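Local coordinates for protein histidine--tRNA ligase (Staphylococcus aureus, PDB 1QE0) that joins L-histidine to its cognate tRNA in an ATP-dependent reaction that releases AMP and diphosphate, at residues 331-336 with 372-377; 340-345 with 359-364; 349-354 with 413-418; 395-400 with 406-411. All blocks are in the same frame, centred on the assembly; numbering follows the deposited sequence.

Contact 1 of 4, residues 331-336 with 372-377; sequences DLFIVT and MKQADR
Phe333 lays one face of its ring against Ala375, whose CA sits about 3.8 Å above the ring plane and off toward the rim. The methyl reaches back to the root of the same side chain, with Ala375 CB 3.7 Å from Phe333 CB. At the far end of the ring, Phe333 CZ meets Gln374 CG at 3.6 Å; the two side chains cross at about a right angle, the ring and amide planes 65° apart. Phe333 gets there because its CG lies anti to the backbone N (chi1 -169°), which swings the ring out from the strand to the helix. One turn back along the helix, Met372 curls over through bends at chi2 and chi3 and sets SD 4.0 Å from Val335 CG2.

What touches the ring is therefore the aliphatic part of Gln374, while the amide is held elsewhere. NE2 is hydrogen-bonded to Asn99 OD1 of the second subunit, and OE1 takes two weak bonds from Arg377, so the glutamine spans from the core to the dimer interface. Further out, Leu378 and Ala380 also pack on Phe333, and Val385 of the neighbouring strand touches Val335.

The strand and helix run nearly antiparallel, 170° between their directions and 8.6 Å apart. Leu332 and Ile334 face the other side of the sheet, onto helix 338-353. Helix 368-377 leaves strand 359-361, passes over strand 332-336 and leads into strand 382-386, the beta-alpha-beta crossover of the alpha/beta anticodon-binding domain found in class II synthetases of this type.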
loop_
_atom_site.group_PDB
_atom_site.type_symbol
_atom_site.label_atom_id
_atom_site.label_comp_id
_atom_site.label_asym_id
_atom_site.label_seq_id
_atom_site.Cartn_x
_atom_site.Cartn_y
_atom_site.Cartn_z
ATOM N N ASP A 331 12.109 -7.249 20.324
ATOM C CA ASP A 331 11.861 -8.237 21.376
ATOM C C ASP A 331 13.058 -8.538 22.261
ATOM O O ASP A 331 12.891 -8.724 23.433
ATOM C CB ASP A 331 11.449 -9.576 20.793
ATOM C CG ASP A 331 9.993 -9.705 20.640
ATOM O OD1 ASP A 331 9.520 -9.511 19.499
ATOM O OD2 ASP A 331 9.330 -10.026 21.657
ATOM N N LEU A 332 14.261 -8.588 21.703
ATOM C CA LEU A 332 15.430 -8.951 22.475
ATOM C C LEU A 332 16.660 -8.259 21.984
ATOM O O LEU A 332 16.957 -8.350 20.793
ATOM C CB LEU A 332 15.699 -10.436 22.276
ATOM C CG LEU A 332 16.426 -11.256 23.344
ATOM C CD1 LEU A 332 17.136 -12.405 22.660
ATOM C CD2 LEU A 332 17.410 -10.426 24.156
ATOM N N PHE A 333 17.378 -7.573 22.873
ATOM C CA PHE A 333 18.630 -6.969 22.460
ATOM C C PHE A 333 19.762 -7.752 23.143
ATOM O O PHE A 333 19.701 -8.027 24.359
ATOM C CB PHE A 333 18.700 -5.484 22.751
ATOM C CG PHE A 333 19.880 -4.805 22.090
ATOM C CD1 PHE A 333 19.759 -4.277 20.829
ATOM C CD2 PHE A 333 21.110 -4.700 22.741
ATOM C CE1 PHE A 333 20.829 -3.655 20.224
ATOM C CE2 PHE A 333 22.196 -4.070 22.131
ATOM C CZ PHE A 333 22.057 -3.545 20.872
ATOM N N ILE A 334 20.722 -8.203 22.334
ATOM C CA ILE A 334 21.852 -8.996 22.811
ATOM C C ILE A 334 23.097 -8.157 23.100
ATOM O O ILE A 334 23.637 -7.499 22.196
ATOM C CB ILE A 334 22.174 -10.103 21.798
ATOM C CG1 ILE A 334 20.963 -11.032 21.661
ATOM C CG2 ILE A 334 23.366 -10.898 22.225
ATOM C CD1 ILE A 334 21.072 -11.982 20.512
ATOM N N VAL A 335 23.479 -8.151 24.386
ATOM C CA VAL A 335 24.641 -7.447 24.920
ATOM C C VAL A 335 25.702 -8.510 25.084
ATOM O O VAL A 335 25.465 -9.491 25.790
ATOM C CB VAL A 335 24.344 -6.911 26.304
ATOM C CG1 VAL A 335 25.606 -6.294 26.912
ATOM C CG2 VAL A 335 23.191 -5.925 26.241
ATOM N N THR A 336 26.853 -8.336 24.429
ATOM C CA THR A 336 27.954 -9.323 24.480
ATOM C C THR A 336 29.269 -8.802 25.057
ATOM O O THR A 336 29.606 -7.618 24.908
ATOM C CB THR A 336 28.243 -9.869 23.100
ATOM O OG1 THR A 336 28.367 -8.775 22.181
ATOM C CG2 THR A 336 27.117 -10.771 22.646
ATOM N N MET A 372 23.359 -1.308 26.736
ATOM C CA MET A 372 22.109 -1.237 27.483
ATOM C C MET A 372 21.284 -0.021 27.066
ATOM O O MET A 372 20.056 -0.092 26.990
ATOM C CB MET A 372 22.379 -1.173 28.964
ATOM C CG MET A 372 23.048 -2.392 29.517
ATOM S SD MET A 372 22.038 -3.873 29.521
ATOM C CE MET A 372 20.386 -3.248 29.585
ATOM N N LYS A 373 21.942 1.098 26.801
ATOM C CA LYS A 373 21.212 2.271 26.347
ATOM C C LYS A 373 20.590 1.990 24.962
ATOM O O LYS A 373 19.441 2.322 24.715
ATOM C CB LYS A 373 22.144 3.494 26.276
ATOM C CG LYS A 373 22.599 3.979 27.624
ATOM C CD LYS A 373 23.390 5.263 27.523
ATOM C CE LYS A 373 23.720 5.796 28.933
ATOM N NZ LYS A 373 24.359 7.152 28.939
ATOM N N GLN A 374 21.354 1.352 24.075
ATOM C CA GLN A 374 20.893 1.049 22.730
ATOM C C GLN A 374 19.690 0.146 22.840
ATOM O O GLN A 374 18.652 0.380 22.187
ATOM C CB GLN A 374 22.020 0.413 21.924
ATOM C CG GLN A 374 21.675 -0.004 20.485
ATOM C CD GLN A 374 21.297 1.124 19.519
ATOM O OE1 GLN A 374 21.423 2.316 19.804
ATOM N NE2 GLN A 374 20.812 0.727 18.359
ATOM N N ALA A 375 19.793 -0.835 23.728
ATOM C CA ALA A 375 18.688 -1.739 23.956
ATOM C C ALA A 375 17.462 -0.884 24.249
ATOM O O ALA A 375 16.440 -1.024 23.592
ATOM C CB ALA A 375 18.975 -2.646 25.132
ATOM N N ASP A 376 17.625 0.075 25.152
ATOM C CA ASP A 376 16.559 0.965 25.586
ATOM C C ASP A 376 16.076 1.855 24.457
ATOM O O ASP A 376 14.873 2.063 24.293
ATOM C CB ASP A 376 17.072 1.812 26.750
ATOM C CG ASP A 376 15.997 2.626 27.409
ATOM O OD1 ASP A 376 15.212 2.028 28.184
ATOM O OD2 ASP A 376 15.975 3.864 27.185
ATOM N N ARG A 377 17.011 2.321 23.643
ATOM C CA ARG A 377 16.702 3.193 22.528
ATOM C C ARG A 377 15.841 2.439 21.488
ATOM O O ARG A 377 14.846 2.960 20.983
ATOM C CB ARG A 377 18.017 3.720 21.934
ATOM C CG ARG A 377 17.896 4.559 20.673
ATOM C CD ARG A 377 19.078 5.486 20.502
ATOM N NE ARG A 377 20.374 4.818 20.655
ATOM C CZ ARG A 377 21.090 4.819 21.781
ATOM N NH1 ARG A 377 22.261 4.198 21.835
ATOM N NH2 ARG A 377 20.633 5.428 22.868
#

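Contact 2 of 4, residues 340-345 with 359-364; sequences QADRYA and ADKDYL
Ala345 and Lys361 bring their CA atoms to 7.2 Å, while those of Asp342 and Asp362, one helical turn earlier and one residue further along the chain, stay 8.8 Å apart. The backbones thus keep a side chain's width between them. This is the beta-alpha-beta unit that opens the anticodon-binding domain: strand 332-336 leads into helix 338-353, which returns the chain to strand 359-361, parallel to the first.

Lys361 fills most of the gap. Its CG stands between the backbone N and the carbonyl carbon (chi1 69°), pointing the chain at the helix, and bends at chi3 and chi4 set CE against the helix and turn NZ back between Asp342 and the chain's own Asp362 O. Lys361 CE rests 3.5 Å from Ala345 CB, so the apolar part of the lysine leans on the alanine before the charged end goes on to Asp342. There Lys361 NZ forms a salt bridge with Asp342 OD2 at 2.8 Å, the oxygen accepting through its syn lone pair, on the side of OD1; the two side chains cross at about a right angle. A second, weak bond runs from Lys361 NZ to Asp362 O at 3.2 Å. With Lys361 buried and Asp342 only partly exposed, the pairing would be expected to favour the charged form of both.

Asp360 and, further along the chain, Tyr363 reach the second subunit: Asp360 bridges to Lys103 and Tyr363 OH bonds to Glu142, both of that subunit. Back at the helix, Asp342 OD2 is gripped twice, by Lys361 NZ and by the hydroxyl OG1 of Thr336 at the end of strand 332-336.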
loop_
_atom_site.group_PDB
_atom_site.type_symbol
_atom_site.label_atom_id
_atom_site.label_comp_id
_atom_site.label_asym_id
_atom_site.label_seq_id
_atom_site.Cartn_x
_atom_site.Cartn_y
_atom_site.Cartn_z
ATOM N N GLN A 340 34.477 -14.040 21.772
ATOM C CA GLN A 340 33.827 -15.356 21.841
ATOM C C GLN A 340 32.325 -15.207 21.959
ATOM O O GLN A 340 31.584 -15.680 21.112
ATOM C CB GLN A 340 34.360 -16.175 23.027
ATOM C CG GLN A 340 33.709 -17.563 23.183
ATOM C CD GLN A 340 34.279 -18.391 24.344
ATOM O OE1 GLN A 340 35.035 -19.337 24.125
ATOM N NE2 GLN A 340 33.892 -18.057 25.570
ATOM N N ALA A 341 31.899 -14.476 22.984
ATOM C CA ALA A 341 30.496 -14.239 23.243
ATOM C C ALA A 341 29.886 -13.497 22.077
ATOM O O ALA A 341 28.788 -13.834 21.633
ATOM C CB ALA A 341 30.334 -13.447 24.510
ATOM N N ASP A 342 30.603 -12.515 21.546
ATOM C CA ASP A 342 30.080 -11.766 20.422
ATOM C C ASP A 342 29.848 -12.562 19.144
ATOM O O ASP A 342 28.890 -12.313 18.409
ATOM C CB ASP A 342 30.967 -10.601 20.079
ATOM C CG ASP A 342 30.406 -9.816 18.944
ATOM O OD1 ASP A 342 30.945 -9.954 17.823
ATOM O OD2 ASP A 342 29.377 -9.127 19.163
ATOM N N ARG A 343 30.761 -13.472 18.839
ATOM C CA ARG A 343 30.631 -14.277 17.647
ATOM C C ARG A 343 29.521 -15.275 17.812
ATOM O O ARG A 343 28.992 -15.763 16.827
ATOM C CB ARG A 343 31.951 -14.946 17.298
ATOM C CG ARG A 343 32.965 -13.941 16.779
ATOM C CD ARG A 343 34.151 -14.631 16.163
ATOM N NE ARG A 343 35.069 -15.103 17.191
ATOM C CZ ARG A 343 36.166 -14.452 17.563
ATOM N NH1 ARG A 343 36.943 -14.967 18.507
ATOM N NH2 ARG A 343 36.484 -13.285 16.995
ATOM N N TYR A 344 29.130 -15.519 19.059
ATOM C CA TYR A 344 28.045 -16.434 19.359
ATOM C C TYR A 344 26.720 -15.715 19.157
ATOM O O TYR A 344 25.717 -16.322 18.796
ATOM C CB TYR A 344 28.120 -16.888 20.801
ATOM C CG TYR A 344 26.960 -17.768 21.171
ATOM C CD1 TYR A 344 26.972 -19.111 20.863
ATOM C CD2 TYR A 344 25.834 -17.243 21.811
ATOM C CE1 TYR A 344 25.912 -19.907 21.179
ATOM C CE2 TYR A 344 24.764 -18.032 22.134
ATOM C CZ TYR A 344 24.814 -19.355 21.821
ATOM O OH TYR A 344 23.792 -20.173 22.207
ATOM N N ALA A 345 26.714 -14.427 19.484
ATOM C CA ALA A 345 25.553 -13.592 19.337
ATOM C C ALA A 345 25.148 -13.559 17.894
ATOM O O ALA A 345 23.976 -13.347 17.617
ATOM C CB ALA A 345 25.867 -12.208 19.791
ATOM N N ALA A 359 15.095 -9.312 17.036
ATOM C CA ALA A 359 16.271 -9.197 17.883
ATOM C C ALA A 359 17.315 -8.330 17.232
ATOM O O ALA A 359 17.204 -7.994 16.053
ATOM C CB ALA A 359 16.840 -10.584 18.189
ATOM N N ASP A 360 18.289 -7.886 18.018
ATOM C CA ASP A 360 19.370 -7.085 17.478
ATOM C C ASP A 360 20.452 -7.077 18.484
ATOM O O ASP A 360 20.203 -7.323 19.645
ATOM C CB ASP A 360 18.952 -5.680 17.129
ATOM C CG ASP A 360 19.646 -5.183 15.883
ATOM O OD1 ASP A 360 19.498 -3.995 15.508
ATOM O OD2 ASP A 360 20.360 -5.995 15.266
ATOM N N LYS A 361 21.676 -6.932 18.017
ATOM C CA LYS A 361 22.832 -6.944 18.885
ATOM C C LYS A 361 23.571 -5.633 18.713
ATOM O O LYS A 361 23.050 -4.693 18.113
ATOM C CB LYS A 361 23.727 -8.141 18.550
ATOM C CG LYS A 361 24.428 -8.062 17.201
ATOM C CD LYS A 361 25.310 -9.271 16.908
ATOM C CE LYS A 361 26.469 -9.348 17.863
ATOM N NZ LYS A 361 27.246 -8.130 17.728
ATOM N N ASP A 362 24.779 -5.549 19.256
ATOM C CA ASP A 362 25.552 -4.317 19.157
ATOM C C ASP A 362 26.742 -4.348 18.212
ATOM O O ASP A 362 27.736 -5.047 18.438
ATOM C CB ASP A 362 26.012 -3.874 20.538
ATOM C CG ASP A 362 26.913 -2.669 20.486
ATOM O OD1 ASP A 362 28.086 -2.829 20.892
ATOM O OD2 ASP A 362 26.452 -1.581 20.033
ATOM N N TYR A 363 26.600 -3.629 17.110
ATOM C CA TYR A 363 27.681 -3.475 16.160
ATOM C C TYR A 363 28.368 -2.269 16.808
ATOM O O TYR A 363 28.135 -2.040 17.992
ATOM C CB TYR A 363 27.057 -3.206 14.811
ATOM C CG TYR A 363 26.166 -4.375 14.413
ATOM C CD1 TYR A 363 26.714 -5.631 14.182
ATOM C CD2 TYR A 363 24.783 -4.246 14.337
ATOM C CE1 TYR A 363 25.918 -6.723 13.895
ATOM C CE2 TYR A 363 23.976 -5.348 14.049
ATOM C CZ TYR A 363 24.557 -6.581 13.834
ATOM O OH TYR A 363 23.799 -7.691 13.611
ATOM N N LEU A 364 29.255 -1.522 16.173
ATOM C CA LEU A 364 29.823 -0.367 16.940
ATOM C C LEU A 364 30.650 -0.643 18.246
ATOM O O LEU A 364 31.182 0.290 18.845
ATOM C CB LEU A 364 28.707 0.650 17.302
ATOM C CG LEU A 364 28.520 1.994 16.588
ATOM C CD1 LEU A 364 28.117 1.841 15.146
ATOM C CD2 LEU A 364 27.460 2.743 17.302
#

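Contact 3 of 4, residues 349-354 with 413-418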
loop_
_atom_site.group_PDB
_atom_site.type_symbol
_atom_site.label_atom_id
_atom_site.label_comp_id
_atom_site.label_asym_id
_atom_site.label_seq_id
_atom_site.Cartn_x
_atom_site.Cartn_y
_atom_site.Cartn_z
ATOM N N LEU A 349 21.442 -14.523 16.767
ATOM C CA LEU A 349 20.622 -13.540 16.079
ATOM C C LEU A 349 19.986 -14.152 14.850
ATOM O O LEU A 349 18.805 -13.970 14.587
ATOM C CB LEU A 349 21.518 -12.421 15.636
ATOM C CG LEU A 349 21.006 -11.072 15.950
ATOM C CD1 LEU A 349 20.527 -11.117 17.314
ATOM C CD2 LEU A 349 22.146 -10.101 15.833
ATOM N N ASN A 350 20.813 -14.801 14.045
ATOM C CA ASN A 350 20.366 -15.454 12.835
ATOM C C ASN A 350 19.284 -16.448 13.245
ATOM O O ASN A 350 18.250 -16.579 12.591
ATOM C CB ASN A 350 21.564 -16.168 12.236
ATOM C CG ASN A 350 21.188 -17.285 11.297
ATOM O OD1 ASN A 350 20.604 -17.039 10.239
ATOM N ND2 ASN A 350 21.552 -18.528 11.660
ATOM N N HIS A 351 19.470 -17.062 14.408
ATOM C CA HIS A 351 18.520 -18.053 14.919
ATOM C C HIS A 351 17.175 -17.461 15.263
ATOM O O HIS A 351 16.125 -17.922 14.828
ATOM C CB HIS A 351 19.071 -18.731 16.171
ATOM C CG HIS A 351 18.826 -20.204 16.192
ATOM N ND1 HIS A 351 17.741 -20.785 16.838
ATOM C CD2 HIS A 351 19.449 -21.190 15.510
ATOM C CE1 HIS A 351 17.712 -22.065 16.532
ATOM N NE2 HIS A 351 18.732 -22.342 15.729
ATOM N N LEU A 352 17.231 -16.473 16.125
ATOM C CA LEU A 352 16.049 -15.809 16.572
ATOM C C LEU A 352 15.303 -15.238 15.381
ATOM O O LEU A 352 14.137 -15.526 15.232
ATOM C CB LEU A 352 16.424 -14.718 17.566
ATOM C CG LEU A 352 17.117 -15.160 18.855
ATOM C CD1 LEU A 352 17.564 -13.955 19.564
ATOM C CD2 LEU A 352 16.213 -15.950 19.728
ATOM N N ARG A 353 15.981 -14.514 14.489
ATOM C CA ARG A 353 15.342 -13.902 13.324
ATOM C C ARG A 353 14.657 -14.910 12.414
ATOM O O ARG A 353 13.619 -14.630 11.815
ATOM C CB ARG A 353 16.344 -13.076 12.558
ATOM C CG ARG A 353 16.900 -11.994 13.408
ATOM C CD ARG A 353 17.852 -11.068 12.647
ATOM N NE ARG A 353 18.065 -9.811 13.366
ATOM C CZ ARG A 353 19.174 -9.089 13.329
ATOM N NH1 ARG A 353 20.185 -9.486 12.604
ATOM N NH2 ARG A 353 19.279 -7.970 14.033
ATOM N N HIS A 354 15.207 -16.116 12.359
ATOM C CA HIS A 354 14.617 -17.181 11.565
ATOM C C HIS A 354 13.430 -17.790 12.272
ATOM O O HIS A 354 12.875 -18.773 11.802
ATOM C CB HIS A 354 15.635 -18.261 11.294
ATOM C CG HIS A 354 16.401 -18.027 10.044
ATOM N ND1 HIS A 354 15.996 -18.520 8.826
ATOM C CD2 HIS A 354 17.491 -17.269 9.801
ATOM C CE1 HIS A 354 16.798 -18.068 7.884
ATOM N NE2 HIS A 354 17.714 -17.308 8.446
ATOM N N ALA A 413 17.659 -22.698 25.541
ATOM C CA ALA A 413 16.269 -22.309 25.541
ATOM C C ALA A 413 16.038 -20.993 24.823
ATOM O O ALA A 413 15.025 -20.869 24.162
ATOM C CB ALA A 413 15.716 -22.255 26.927
ATOM N N LEU A 414 16.977 -20.063 24.804
ATOM C CA LEU A 414 16.708 -18.763 24.205
ATOM C C LEU A 414 15.734 -18.680 23.009
ATOM O O LEU A 414 14.786 -17.922 23.086
ATOM C CB LEU A 414 17.972 -18.030 23.872
ATOM C CG LEU A 414 18.074 -16.618 24.441
ATOM C CD1 LEU A 414 16.748 -15.944 24.410
ATOM C CD2 LEU A 414 18.518 -16.689 25.846
ATOM N N VAL A 415 15.932 -19.435 21.958
ATOM C CA VAL A 415 14.998 -19.326 20.839
ATOM C C VAL A 415 13.623 -19.834 21.249
ATOM O O VAL A 415 12.622 -19.175 21.052
ATOM C CB VAL A 415 15.437 -20.029 19.495
ATOM C CG1 VAL A 415 15.610 -19.005 18.444
ATOM C CG2 VAL A 415 16.783 -20.786 19.602
ATOM N N GLU A 416 13.624 -21.013 21.867
ATOM C CA GLU A 416 12.430 -21.705 22.366
ATOM C C GLU A 416 11.595 -20.843 23.279
ATOM O O GLU A 416 10.360 -20.880 23.258
ATOM C CB GLU A 416 12.877 -22.861 23.270
ATOM C CG GLU A 416 12.966 -24.213 22.651
ATOM C CD GLU A 416 11.655 -24.686 22.004
ATOM O OE1 GLU A 416 11.288 -25.860 22.305
ATOM O OE2 GLU A 416 11.048 -23.941 21.154
ATOM N N TYR A 417 12.288 -20.234 24.224
ATOM C CA TYR A 417 11.721 -19.406 25.265
ATOM C C TYR A 417 11.128 -18.126 24.756
ATOM O O TYR A 417 10.259 -17.554 25.410
ATOM C CB TYR A 417 12.822 -19.120 26.265
ATOM C CG TYR A 417 12.444 -18.281 27.467
ATOM C CD1 TYR A 417 12.934 -16.997 27.593
ATOM C CD2 TYR A 417 11.647 -18.811 28.485
ATOM C CE1 TYR A 417 12.639 -16.222 28.712
ATOM C CE2 TYR A 417 11.329 -18.063 29.638
ATOM C CZ TYR A 417 11.836 -16.759 29.743
ATOM O OH TYR A 417 11.554 -15.947 30.827
ATOM N N PHE A 418 11.732 -17.566 23.717
ATOM C CA PHE A 418 11.218 -16.352 23.153
ATOM C C PHE A 418 10.156 -16.693 22.153
ATOM O O PHE A 418 9.158 -16.015 22.081
ATOM C CB PHE A 418 12.313 -15.461 22.596
ATOM C CG PHE A 418 12.852 -14.483 23.602
ATOM C CD1 PHE A 418 12.358 -13.186 23.662
ATOM C CD2 PHE A 418 13.824 -14.864 24.519
ATOM C CE1 PHE A 418 12.828 -12.286 24.616
ATOM C CE2 PHE A 418 14.295 -13.948 25.483
ATOM C CZ PHE A 418 13.794 -12.672 25.525
#
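Leu352 turns its CG beside the backbone N, opposite the carbonyl carbon (chi1 -62°), and with CD1 extended at chi2 172° its other methyl, CD2, is thrown across to helix 413-418. That methyl, Leu352 CD2, meets Val415 CG1 at 3.4 Å and also lies over the backbone of the facing helix, 4.1 Å from Leu414 O. Val415 points toward helix 338-353 and sits between two neighbours: Leu352 on its CG1 side, and the imidazole of His351, which turns an edge to Val415 CB. The modelled approach of His351 ND1 to the valine methyls is too short to be trusted at this resolution.

The two helices run side by side in the same general direction, 9.8 Å apart and inclined by -25°, and both cover one face of the five-stranded mixed sheet of the anticodon-binding domain. Beneath them, Leu332 of strand 332-336 receives Leu352, Leu414 and Phe418 together, so the groove between the helices is floored by the sheet. His351 lies at the solvent-exposed side of the contact. On the other flank of helix 338-353, Arg353 turns away to form a salt bridge with Asp360 and another with Glu142 of the second subunit.

Contact 4 of 4, residues 395-400 with 406-411; sequences KIDVKN and SETIEL
Ile396 and Ile409 exchange backbone hydrogen bonds in both directions, Ile396 N to Ile409 O at 2.8 Å and Ile409 N to Ile396 O at 2.9 Å, the second the straighter with 161° at the hydrogen. This hydrogen-bonded pair sets the antiparallel register. Further along, Val398 N bonds to Glu407 O, while the return bond from Glu407 N to Val398 O is bent, its donor above the carbonyl plane. CA-H...O contacts fill in between, as from Thr408 CA to Ile396 O.

On the outward face Asp397 and Thr408 make a non-hydrogen-bonded pair, their side chains lying alongside and pointing the same way; Thr408 OG1 gives a weak hydrogen bond to Asp397 OD1 at 3.2 Å. Lys395, bent at chi2, chi3 and chi4, folds across Thr408 and brings Lys395 NZ 3.6 Å from Thr408 CG2.

The face of Ile396, Val398 and Ile409 is mostly apolar; Glu407 starts on it too, but its carboxylate leads away. Ile396 and Ile409 lie side by side, CD1 of the former 3.4 Å from CG1 of the latter, and Val398 CG2 reaches the same Ile409 CG1 from further along, at 3.9 Å. Leu411, just past the strand, crosses Ile396 at about a right angle, with its CG 3.9 Å from Ile396 CG1. Leu414, Tyr417 and Phe418 of helix 413-419 cover this layer, and Tyr417 OH is hydrogen-bonded to Glu407 OE1.

Strand 396-400 pairs on its other side with strand 382-386, and strand 406-409 is the outermost within the chain. The result is a beta hairpin closing one edge of the domain's mixed sheet, largely apolar toward the helix and polar on its other face.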
loop_
_atom_site.group_PDB
_atom_site.type_symbol
_atom_site.label_atom_id
_atom_site.label_comp_id
_atom_site.label_asym_id
_atom_site.label_seq_id
_atom_site.Cartn_x
_atom_site.Cartn_y
_atom_site.Cartn_z
ATOM N N LYS A 395 23.697 -20.780 30.556
ATOM C CA LYS A 395 22.567 -20.219 31.265
ATOM C C LYS A 395 22.749 -18.719 31.354
ATOM O O LYS A 395 23.848 -18.247 31.659
ATOM C CB LYS A 395 22.489 -20.807 32.668
ATOM C CG LYS A 395 23.720 -20.504 33.474
ATOM C CD LYS A 395 23.406 -19.611 34.643
ATOM C CE LYS A 395 22.960 -20.420 35.851
ATOM N NZ LYS A 395 21.771 -21.231 35.590
ATOM N N ILE A 396 21.693 -17.977 31.018
ATOM C CA ILE A 396 21.704 -16.512 31.084
ATOM C C ILE A 396 20.472 -16.017 31.818
ATOM O O ILE A 396 19.500 -16.748 32.019
ATOM C CB ILE A 396 21.735 -15.793 29.685
ATOM C CG1 ILE A 396 20.990 -16.586 28.617
ATOM C CG2 ILE A 396 23.127 -15.460 29.273
ATOM C CD1 ILE A 396 19.486 -16.562 28.795
ATOM N N ASP A 397 20.562 -14.779 32.269
ATOM C CA ASP A 397 19.469 -14.138 32.948
ATOM C C ASP A 397 18.846 -13.236 31.902
ATOM O O ASP A 397 19.526 -12.413 31.292
ATOM C CB ASP A 397 19.985 -13.307 34.136
ATOM C CG ASP A 397 20.262 -14.153 35.375
ATOM O OD1 ASP A 397 19.680 -13.875 36.457
ATOM O OD2 ASP A 397 21.050 -15.112 35.259
ATOM N N VAL A 398 17.583 -13.484 31.620
ATOM C CA VAL A 398 16.820 -12.696 30.672
ATOM C C VAL A 398 16.071 -11.604 31.457
ATOM O O VAL A 398 15.058 -11.878 32.111
ATOM C CB VAL A 398 15.829 -13.589 29.941
ATOM C CG1 VAL A 398 15.133 -12.805 28.836
ATOM C CG2 VAL A 398 16.546 -14.809 29.387
ATOM N N LYS A 399 16.591 -10.380 31.425
ATOM C CA LYS A 399 15.990 -9.280 32.165
ATOM C C LYS A 399 14.882 -8.568 31.420
ATOM O O LYS A 399 15.116 -8.042 30.329
ATOM C CB LYS A 399 17.056 -8.245 32.548
ATOM C CG LYS A 399 16.493 -7.002 33.252
ATOM C CD LYS A 399 17.515 -5.858 33.347
ATOM C CE LYS A 399 16.931 -4.543 33.943
ATOM N NZ LYS A 399 16.601 -4.578 35.425
ATOM N N ASN A 400 13.686 -8.550 32.018
ATOM C CA ASN A 400 12.524 -7.851 31.472
ATOM C C ASN A 400 12.895 -6.397 31.657
ATOM O O ASN A 400 13.038 -5.948 32.783
ATOM C CB ASN A 400 11.294 -8.151 32.314
ATOM C CG ASN A 400 10.103 -7.313 31.928
ATOM O OD1 ASN A 400 10.179 -6.094 31.819
ATOM N ND2 ASN A 400 8.979 -7.967 31.735
ATOM N N SER A 406 14.723 -10.260 36.283
ATOM C CA SER A 406 15.486 -11.204 35.462
ATOM C C SER A 406 14.892 -12.595 35.580
ATOM O O SER A 406 14.171 -12.879 36.523
ATOM C CB SER A 406 16.952 -11.273 35.912
ATOM O OG SER A 406 17.713 -10.142 35.509
ATOM N N GLU A 407 15.149 -13.440 34.592
ATOM C CA GLU A 407 14.709 -14.828 34.617
ATOM C C GLU A 407 15.877 -15.601 34.096
ATOM O O GLU A 407 16.412 -15.253 33.065
ATOM C CB GLU A 407 13.482 -15.064 33.758
ATOM C CG GLU A 407 12.255 -14.635 34.490
ATOM C CD GLU A 407 11.206 -15.706 34.679
ATOM O OE1 GLU A 407 10.519 -16.013 33.693
ATOM O OE2 GLU A 407 10.999 -16.190 35.809
ATOM N N THR A 408 16.332 -16.593 34.852
ATOM C CA THR A 408 17.482 -17.402 34.457
ATOM C C THR A 408 17.043 -18.636 33.676
ATOM O O THR A 408 16.219 -19.417 34.164
ATOM C CB THR A 408 18.240 -17.876 35.682
ATOM O OG1 THR A 408 18.392 -16.790 36.591
ATOM C CG2 THR A 408 19.608 -18.362 35.287
ATOM N N ILE A 409 17.571 -18.808 32.464
ATOM C CA ILE A 409 17.227 -19.975 31.652
ATOM C C ILE A 409 18.519 -20.465 31.036
ATOM O O ILE A 409 19.540 -19.781 31.149
ATOM C CB ILE A 409 16.230 -19.636 30.520
ATOM C CG1 ILE A 409 16.862 -18.668 29.525
ATOM C CG2 ILE A 409 14.942 -19.072 31.091
ATOM C CD1 ILE A 409 16.072 -18.545 28.257
ATOM N N GLU A 410 18.509 -21.666 30.452
ATOM C CA GLU A 410 19.713 -22.179 29.791
ATOM C C GLU A 410 19.852 -21.466 28.412
ATOM O O GLU A 410 18.839 -21.113 27.789
ATOM C CB GLU A 410 19.663 -23.706 29.641
ATOM C CG GLU A 410 18.674 -24.213 28.621
ATOM C CD GLU A 410 18.689 -25.741 28.467
ATOM O OE1 GLU A 410 19.662 -26.271 27.868
ATOM O OE2 GLU A 410 17.707 -26.399 28.929
ATOM N N LEU A 411 21.081 -21.289 27.941
ATOM C CA LEU A 411 21.299 -20.597 26.677
ATOM C C LEU A 411 20.544 -21.245 25.545
ATOM O O LEU A 411 19.949 -20.525 24.740
ATOM C CB LEU A 411 22.778 -20.411 26.382
ATOM C CG LEU A 411 23.246 -18.968 26.505
ATOM C CD1 LEU A 411 24.683 -18.945 26.847
ATOM C CD2 LEU A 411 23.037 -18.250 25.224
#

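From residue 331 the chain opens contact 1, then contact 2 at 340 and contact 3 at 349, all before the second strand. Contact 2 closes first, at 359-364, nested inside the loop that contact 1 completes at 372-377. Contact 3 stays open much longer and crosses both, since its partner comes only at 413-418. Contact 4 opens and closes inside that long loop, in series with contacts 1 and 2. Contact 1 packs a helix on one face of the five-stranded sheet; contact 2 holds helix 338-353 on the other, where contact 3 sets it beside helix 413-419; contact 4 joins the two strands of the edge hairpin.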